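Local coordinates for putative cell surface protein (Streptococcus pyogenes, PDB 4OFQ) that probably acts as a cell-surface adhesin of the antigen I/II family, of which this is the calcium-binding C-terminal region built from beta sandwiches, at residues Val259-Ser264 with Arg304-Gly309; Glu222-Pro227 with Leu330-Asn335. One frame throughout, in Å; residues are numbered along the deposited sequence.

Interaction 1. Residues Val259-Ser264 with Arg304-Gly309; sequences VDITLS and RSSEFG
Ser306 OG is gripped by three groups at once. It accepts the backbone N-H of Thr262, with Thr262 N 2.9 Å from Ser306 OG in an almost straight bond of 175°. It gives its own proton to the carbonyl of the next residue, and it takes a third bond, from a bridging water. The setting is the edge of a beta sandwich in the C-terminal region of this adhesin, where the short strand 261-262 lies over the loop between helix 296-299 and strand 310-318. Ile261 pairs through its backbone with Ile269 in a small two-stranded sheet, and the N-H of Thr262 goes to the serine hydroxyl of the loop. With OG anti to the backbone N (chi1 176°), the hydroxyl reaches Glu307 O, 2.8 Å from Ser306 OG, meeting a lone pair in the carbonyl plane. The water completes a bridge between the two segments, sitting 2.7 Å from Thr262 OG1 and donating to Ser306 OG.

Next to these polar bonds the contact turns apolar. Ile261 approaches the Phe308 ring obliquely, with Ile261 CD1 3.7 Å from Phe308 CD1 and almost as near Phe308 CE1. Ile261 CG2 also comes to 4.0 Å from Phe308 CD1. Tyr237 and Phe294 meet the same ring edge-to-face, and Phe298 and Leu299 of helix 296-299 pack on it, so Ile261 is one of several apolar and aromatic neighbours of Phe308. At the other end Val259 divides its two methyls. CG2 leans over the backbone, 3.6 Å from Gly309 N, and CG1 meets the extended side chain of Glu307, which crosses it at about a right angle, bringing Glu307 OE1 to 3.3 Å from Val259 CG1.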
ATOM      1  N   VAL A 259      -8.839  -8.248 -19.062  1.00 12.28           N
ATOM      2  CA  VAL A 259      -8.014  -7.237 -19.719  1.00 15.65           C
ATOM      3  C   VAL A 259      -6.932  -7.966 -20.506  1.00 14.65           C
ATOM      4  O   VAL A 259      -6.693  -9.145 -20.263  1.00 15.81           O
ATOM      5  CB  VAL A 259      -7.282  -6.324 -18.706  1.00 18.13           C
ATOM      6  CG1 VAL A 259      -8.269  -5.478 -17.898  1.00 20.60           C
ATOM      7  CG2 VAL A 259      -6.384  -7.153 -17.783  1.00 17.97           C
ATOM      8  N   ASP A 260      -6.283  -7.280 -21.441  1.00 15.26           N
ATOM      9  CA  ASP A 260      -5.076  -7.812 -22.062  1.00 23.12           C
ATOM     10  C   ASP A 260      -3.949  -7.870 -21.025  1.00 25.51           C
ATOM     11  O   ASP A 260      -3.680  -6.885 -20.331  1.00 24.63           O
ATOM     12  CB  ASP A 260      -4.613  -6.943 -23.236  1.00 23.39           C
ATOM     13  CG  ASP A 260      -5.547  -6.999 -24.429  1.00 28.12           C
ATOM     14  OD1 ASP A 260      -6.375  -7.930 -24.538  1.00 23.71           O
ATOM     15  OD2 ASP A 260      -5.433  -6.096 -25.281  1.00 36.58           O
ATOM     16  N   ILE A 261      -3.291  -9.021 -20.932  1.00 18.03           N
ATOM     17  CA  ILE A 261      -2.237  -9.250 -19.943  1.00 17.77           C
ATOM     18  C   ILE A 261      -0.895  -9.468 -20.639  1.00 18.61           C
ATOM     19  O   ILE A 261      -0.761 -10.362 -21.471  1.00 24.66           O
ATOM     20  CB  ILE A 261      -2.556 -10.476 -19.051  1.00 18.29           C
ATOM     21  CG1 ILE A 261      -3.895 -10.282 -18.333  1.00 16.88           C
ATOM     22  CG2 ILE A 261      -1.434 -10.723 -18.029  1.00 13.97           C
ATOM     23  CD1 ILE A 261      -4.484 -11.573 -17.777  1.00 17.45           C
ATOM     24  N   THR A 262       0.099  -8.648 -20.305  1.00 16.49           N
ATOM     25  CA  THR A 262       1.424  -8.793 -20.905  1.00 24.30           C
ATOM     26  C   THR A 262       2.370  -9.439 -19.906  1.00 25.72           C
ATOM     27  O   THR A 262       2.411  -9.034 -18.747  1.00 19.09           O
ATOM     28  CB  THR A 262       1.994  -7.437 -21.374  1.00 23.11           C
ATOM     29  OG1 THR A 262       1.135  -6.885 -22.380  1.00 22.08           O
ATOM     30  CG2 THR A 262       3.404  -7.596 -21.941  1.00 25.01           C
ATOM     31  N   LEU A 263       3.106 -10.455 -20.355  1.00 20.94           N
ATOM     32  CA  LEU A 263       4.034 -11.179 -19.489  1.00 22.66           C
ATOM     33  C   LEU A 263       5.455 -10.686 -19.721  1.00 25.20           C
ATOM     34  O   LEU A 263       5.694  -9.898 -20.633  1.00 27.61           O
ATOM     35  CB  LEU A 263       3.942 -12.684 -19.723  1.00 22.48           C
ATOM     36  CG  LEU A 263       2.527 -13.230 -19.540  1.00 19.29           C
ATOM     37  CD1 LEU A 263       2.504 -14.731 -19.718  1.00 25.03           C
ATOM     38  CD2 LEU A 263       1.969 -12.835 -18.163  1.00 16.55           C
ATOM     39  N   SER A 264       6.390 -11.143 -18.891  1.00 22.84           N
ATOM     40  CA  SER A 264       7.759 -10.634 -18.930  1.00 24.67           C
ATOM     41  C   SER A 264       8.498 -11.048 -20.200  1.00 29.34           C
ATOM     42  O   SER A 264       9.443 -10.371 -20.622  1.00 28.83           O
ATOM     43  CB  SER A 264       8.537 -11.083 -17.691  1.00 30.54           C
ATOM     44  OG  SER A 264       8.340 -12.469 -17.464  1.00 32.12           O
ATOM     45  N   ARG A 304       4.699  -4.792 -14.572  1.00 16.43           N
ATOM     46  CA  ARG A 304       4.004  -3.698 -13.895  1.00 18.19           C
ATOM     47  C   ARG A 304       3.310  -2.740 -14.840  1.00 21.16           C
ATOM     48  O   ARG A 304       2.379  -2.042 -14.451  1.00 23.21           O
ATOM     49  CB  ARG A 304       4.956  -2.912 -12.999  1.00 26.76           C
ATOM     50  CG  ARG A 304       4.929  -3.394 -11.597  1.00 27.68           C
ATOM     51  CD  ARG A 304       5.823  -2.576 -10.723  1.00 22.71           C
ATOM     52  NE  ARG A 304       6.507  -3.452  -9.793  1.00 17.20           N
ATOM     53  CZ  ARG A 304       7.332  -3.030  -8.848  1.00 19.17           C
ATOM     54  NH1 ARG A 304       7.563  -1.727  -8.696  1.00 20.33           N
ATOM     55  NH2 ARG A 304       7.915  -3.914  -8.051  1.00 20.35           N
ATOM     56  N   SER A 305       3.764  -2.699 -16.085  1.00 20.29           N
ATOM     57  CA  SER A 305       3.133  -1.840 -17.071  1.00 19.35           C
ATOM     58  C   SER A 305       1.879  -2.486 -17.658  1.00 23.23           C
ATOM     59  O   SER A 305       1.270  -1.937 -18.584  1.00 24.50           O
ATOM     60  CB  SER A 305       4.118  -1.513 -18.189  1.00 26.83           C
ATOM     61  OG  SER A 305       4.709  -2.701 -18.665  1.00 26.30           O
ATOM     62  N   SER A 306       1.504  -3.652 -17.132  1.00 20.07           N
ATOM     63  CA  SER A 306       0.303  -4.354 -17.593  1.00 16.22           C
ATOM     64  C   SER A 306      -0.775  -4.431 -16.522  1.00 16.52           C
ATOM     65  O   SER A 306      -0.484  -4.677 -15.350  1.00 15.12           O
ATOM     66  CB  SER A 306       0.637  -5.784 -18.037  1.00 20.62           C
ATOM     67  OG  SER A 306      -0.550  -6.497 -18.395  1.00 19.13           O
ATOM     68  N   GLU A 307      -2.021  -4.225 -16.926  1.00 13.99           N
ATOM     69  CA  GLU A 307      -3.146  -4.494 -16.029  1.00 14.17           C
ATOM     70  C   GLU A 307      -3.277  -5.996 -15.810  1.00 12.19           C
ATOM     71  O   GLU A 307      -2.717  -6.783 -16.571  1.00 15.08           O
ATOM     72  CB  GLU A 307      -4.452  -3.960 -16.618  1.00 15.38           C
ATOM     73  CG  GLU A 307      -4.513  -2.448 -16.739  1.00 23.06           C
ATOM     74  CD  GLU A 307      -5.918  -1.938 -17.033  1.00 29.08           C
ATOM     75  OE1 GLU A 307      -6.625  -2.583 -17.833  1.00 30.94           O
ATOM     76  OE2 GLU A 307      -6.313  -0.897 -16.456  1.00 38.24           O
ATOM     77  N   PHE A 308      -4.017  -6.394 -14.779  1.00 11.90           N
ATOM     78  CA  PHE A 308      -4.343  -7.807 -14.588  1.00 15.68           C
ATOM     79  C   PHE A 308      -5.744  -7.931 -14.021  1.00 18.14           C
ATOM     80  O   PHE A 308      -6.099  -7.250 -13.062  1.00 13.26           O
ATOM     81  CB  PHE A 308      -3.327  -8.518 -13.671  1.00 13.22           C
ATOM     82  CG  PHE A 308      -3.623  -9.991 -13.468  1.00 14.85           C
ATOM     83  CD1 PHE A 308      -3.192 -10.938 -14.390  1.00 15.21           C
ATOM     84  CD2 PHE A 308      -4.353 -10.424 -12.371  1.00 11.72           C
ATOM     85  CE1 PHE A 308      -3.471 -12.291 -14.216  1.00 16.39           C
ATOM     86  CE2 PHE A 308      -4.644 -11.774 -12.189  1.00  9.63           C
ATOM     87  CZ  PHE A 308      -4.191 -12.712 -13.119  1.00 19.34           C
ATOM     88  N   GLY A 309      -6.557  -8.792 -14.619  1.00 11.58           N
ATOM     89  CA  GLY A 309      -7.873  -9.043 -14.062  1.00 10.59           C
ATOM     90  C   GLY A 309      -8.491 -10.295 -14.652  1.00 10.02           C
ATOM     91  O   GLY A 309      -8.190 -10.661 -15.795  1.00 12.85           O
TER
HETATM   92  O   HOH W   1      -0.886  -5.401 -21.404  1.00 29.49           O

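Interaction 2. Residues Glu222-Pro227 with Leu330-Asn335; sequences EGWVVP and LYVNGN
Leu330, on strand 323-332, has its CB directed toward the chain leaving strand 216-222. CG stands anti to the backbone N (chi1 -176°), which carries the branch toward 222-227, and of the two methyls CD2 does the touching. Leu330 CD2 lies 3.4 Å from Trp224 N and also meets Gly223 CA and Trp224 CB, so the tip of the leucine is set against backbone as much as side chain. Tyr237 and Phe239 of the adjacent strand also touch Leu330. Two residues on, Val332 uses CG1 twice: it comes up at the edge of the Trp224 indole, near the ring plane and 4.2 Å from Trp224 CZ3, and is also close to Val226 CG2. The indole has the Val226 N over one face, toward the rim.

Beyond Val332 the chain reverses. Val332 O accepts both Asn335 N and the side-chain amide, with Asn335 ND2 3.0 Å from Val332 O, nearly along the C=O axis. Positive phi at Asn333 and Gly334 accompanies a type I' turn, a classic two-residue beta-hairpin connection, here joining strands 323-332 and 335-338 of the sandwich.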
ATOM      1  N   GLU A 222     -16.655 -11.323 -10.201  1.00  8.21           N
ATOM      2  CA  GLU A 222     -15.898 -10.343 -10.986  1.00  6.45           C
ATOM      3  C   GLU A 222     -14.662  -9.889 -10.215  1.00  6.34           C
ATOM      4  O   GLU A 222     -14.782  -9.249  -9.171  1.00 10.75           O
ATOM      5  CB  GLU A 222     -16.773  -9.126 -11.322  1.00 10.67           C
ATOM      6  CG  GLU A 222     -16.082  -8.146 -12.261  1.00 21.32           C
ATOM      7  CD  GLU A 222     -16.940  -6.944 -12.618  1.00 33.79           C
ATOM      8  OE1 GLU A 222     -17.234  -6.132 -11.714  1.00 36.02           O
ATOM      9  OE2 GLU A 222     -17.306  -6.809 -13.810  1.00 30.46           O
ATOM     10  N   GLY A 223     -13.481 -10.231 -10.715  1.00  6.70           N
ATOM     11  CA  GLY A 223     -12.248  -9.850 -10.030  1.00  7.50           C
ATOM     12  C   GLY A 223     -11.893  -8.383 -10.225  1.00 13.59           C
ATOM     13  O   GLY A 223     -12.283  -7.749 -11.206  1.00 14.55           O
ATOM     14  N   TRP A 224     -11.143  -7.838  -9.275  1.00 13.88           N
ATOM     15  CA  TRP A 224     -10.720  -6.449  -9.346  1.00  7.48           C
ATOM     16  C   TRP A 224      -9.617  -6.364 -10.382  1.00  9.28           C
ATOM     17  O   TRP A 224      -8.788  -7.267 -10.491  1.00 11.97           O
ATOM     18  CB  TRP A 224     -10.213  -5.992  -7.958  1.00  7.58           C
ATOM     19  CG  TRP A 224      -9.657  -4.608  -7.905  1.00  8.26           C
ATOM     20  CD1 TRP A 224     -10.345  -3.436  -8.057  1.00 15.66           C
ATOM     21  CD2 TRP A 224      -8.290  -4.239  -7.661  1.00 12.68           C
ATOM     22  NE1 TRP A 224      -9.488  -2.364  -7.949  1.00 12.84           N
ATOM     23  CE2 TRP A 224      -8.224  -2.830  -7.693  1.00 13.03           C
ATOM     24  CE3 TRP A 224      -7.121  -4.965  -7.413  1.00 11.82           C
ATOM     25  CZ2 TRP A 224      -7.034  -2.129  -7.482  1.00 10.99           C
ATOM     26  CZ3 TRP A 224      -5.932  -4.267  -7.205  1.00  9.48           C
ATOM     27  CH2 TRP A 224      -5.900  -2.861  -7.252  1.00 12.09           C
ATOM     28  N   VAL A 225      -9.615  -5.293 -11.167  1.00  9.28           N
ATOM     29  CA  VAL A 225      -8.556  -5.098 -12.153  1.00  9.16           C
ATOM     30  C   VAL A 225      -7.359  -4.398 -11.489  1.00 13.56           C
ATOM     31  O   VAL A 225      -7.494  -3.308 -10.928  1.00 10.38           O
ATOM     32  CB  VAL A 225      -9.044  -4.282 -13.347  1.00 10.74           C
ATOM     33  CG1 VAL A 225      -7.875  -3.970 -14.265  1.00 14.85           C
ATOM     34  CG2 VAL A 225     -10.160  -5.054 -14.113  1.00 17.55           C
ATOM     35  N   VAL A 226      -6.196  -5.042 -11.542  1.00 10.21           N
ATOM     36  CA  VAL A 226      -4.967  -4.463 -11.011  1.00 14.54           C
ATOM     37  C   VAL A 226      -4.448  -3.465 -12.030  1.00 18.61           C
ATOM     38  O   VAL A 226      -4.193  -3.828 -13.176  1.00 16.63           O
ATOM     39  CB  VAL A 226      -3.916  -5.557 -10.759  1.00 10.12           C
ATOM     40  CG1 VAL A 226      -2.634  -4.972 -10.192  1.00 10.79           C
ATOM     41  CG2 VAL A 226      -4.470  -6.595  -9.799  1.00 11.17           C
ATOM     42  N   PRO A 227      -4.302  -2.198 -11.621  1.00 12.86           N
ATOM     43  CA  PRO A 227      -3.991  -1.116 -12.557  1.00 15.31           C
ATOM     44  C   PRO A 227      -2.516  -1.022 -12.868  1.00 14.72           C
ATOM     45  O   PRO A 227      -1.691  -1.531 -12.094  1.00 13.22           O
ATOM     46  CB  PRO A 227      -4.414   0.134 -11.783  1.00 13.84           C
ATOM     47  CG  PRO A 227      -4.099  -0.233 -10.347  1.00 16.42           C
ATOM     48  CD  PRO A 227      -4.491  -1.699 -10.242  1.00 11.56           C
ATOM     49  N   LEU A 330     -12.314 -11.959  -2.819  1.00  9.46           N
ATOM     50  CA  LEU A 330     -11.110 -12.031  -3.626  1.00  7.01           C
ATOM     51  C   LEU A 330      -9.947 -11.649  -2.718  1.00 11.25           C
ATOM     52  O   LEU A 330     -10.058 -10.729  -1.913  1.00 11.32           O
ATOM     53  CB  LEU A 330     -11.203 -11.044  -4.794  1.00  8.07           C
ATOM     54  CG  LEU A 330     -10.046 -11.085  -5.784  1.00 10.17           C
ATOM     55  CD1 LEU A 330     -10.054 -12.412  -6.576  1.00 11.15           C
ATOM     56  CD2 LEU A 330     -10.073  -9.862  -6.718  1.00  6.79           C
ATOM     57  N   TYR A 331      -8.842 -12.366  -2.832  1.00  8.13           N
ATOM     58  CA  TYR A 331      -7.634 -12.016  -2.087  1.00  8.90           C
ATOM     59  C   TYR A 331      -6.617 -11.541  -3.104  1.00 13.76           C
ATOM     60  O   TYR A 331      -6.223 -12.301  -3.975  1.00 11.79           O
ATOM     61  CB  TYR A 331      -7.109 -13.224  -1.314  1.00  9.76           C
ATOM     62  CG  TYR A 331      -7.980 -13.576  -0.128  1.00 12.18           C
ATOM     63  CD1 TYR A 331      -9.080 -14.409  -0.277  1.00 16.12           C
ATOM     64  CD2 TYR A 331      -7.718 -13.052   1.139  1.00 15.94           C
ATOM     65  CE1 TYR A 331      -9.892 -14.727   0.802  1.00 17.57           C
ATOM     66  CE2 TYR A 331      -8.523 -13.360   2.214  1.00 16.60           C
ATOM     67  CZ  TYR A 331      -9.604 -14.201   2.042  1.00 21.72           C
ATOM     68  OH  TYR A 331     -10.416 -14.507   3.106  1.00 25.80           O
ATOM     69  N   VAL A 332      -6.237 -10.268  -3.032  1.00 10.77           N
ATOM     70  CA  VAL A 332      -5.207  -9.742  -3.926  1.00 10.18           C
ATOM     71  C   VAL A 332      -4.013  -9.351  -3.075  1.00 10.95           C
ATOM     72  O   VAL A 332      -4.115  -8.415  -2.280  1.00 10.44           O
ATOM     73  CB  VAL A 332      -5.691  -8.477  -4.664  1.00  9.81           C
ATOM     74  CG1 VAL A 332      -4.607  -7.974  -5.621  1.00  9.54           C
ATOM     75  CG2 VAL A 332      -6.974  -8.768  -5.420  1.00 16.67           C
ATOM     76  N   ASN A 333      -2.891 -10.059  -3.233  1.00 10.79           N
ATOM     77  CA  ASN A 333      -1.722  -9.826  -2.388  1.00 15.27           C
ATOM     78  C   ASN A 333      -2.092  -9.735  -0.898  1.00 12.64           C
ATOM     79  O   ASN A 333      -1.687  -8.821  -0.194  1.00 13.01           O
ATOM     80  CB  ASN A 333      -0.929  -8.588  -2.852  1.00 14.40           C
ATOM     81  CG  ASN A 333      -0.131  -8.846  -4.132  1.00 19.24           C
ATOM     82  OD1 ASN A 333      -0.301  -9.869  -4.784  1.00 14.20           O
ATOM     83  ND2 ASN A 333       0.751  -7.919  -4.482  1.00 15.49           N
ATOM     84  N   GLY A 334      -2.901 -10.681  -0.438  1.00 13.16           N
ATOM     85  CA  GLY A 334      -3.262 -10.737   0.964  1.00 13.72           C
ATOM     86  C   GLY A 334      -4.388  -9.816   1.410  1.00 12.77           C
ATOM     87  O   GLY A 334      -4.812  -9.898   2.567  1.00 14.66           O
ATOM     88  N   ASN A 335      -4.872  -8.950   0.518  1.00 11.47           N
ATOM     89  CA  ASN A 335      -5.991  -8.061   0.854  1.00 16.87           C
ATOM     90  C   ASN A 335      -7.306  -8.744   0.528  1.00 11.11           C
ATOM     91  O   ASN A 335      -7.549  -9.080  -0.623  1.00  9.58           O
ATOM     92  CB  ASN A 335      -5.921  -6.753   0.057  1.00 10.90           C
ATOM     93  CG  ASN A 335      -4.668  -5.950   0.356  1.00 12.55           C
ATOM     94  OD1 ASN A 335      -4.628  -5.168   1.312  1.00 13.81           O
ATOM     95  ND2 ASN A 335      -3.644  -6.130  -0.462  1.00 11.92           N
TER

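How the interactions relate
Both interactions lie in the C-terminal part of this antigen I/II protein, their centres about 13 Å apart, and neither includes a residue of the calcium site. Along the chain they are nested: 222-227 comes first, then 259-264 and 304-309, and 330-335 closes the loop around them. They meet directly where 304-309 runs beside 222-227, with Phe308 O 2.7 Å from Val226 N in a probable hydrogen bond and Glu307 packing on Val225 and Val226. Segment 222-227 thus touches both the hairpin end of strand 323-332 and the loop before strand 310-318. It follows strand 216-222 of the four-stranded sheet and leads to strand 237-242, the partner of 323-332 in the six-stranded one.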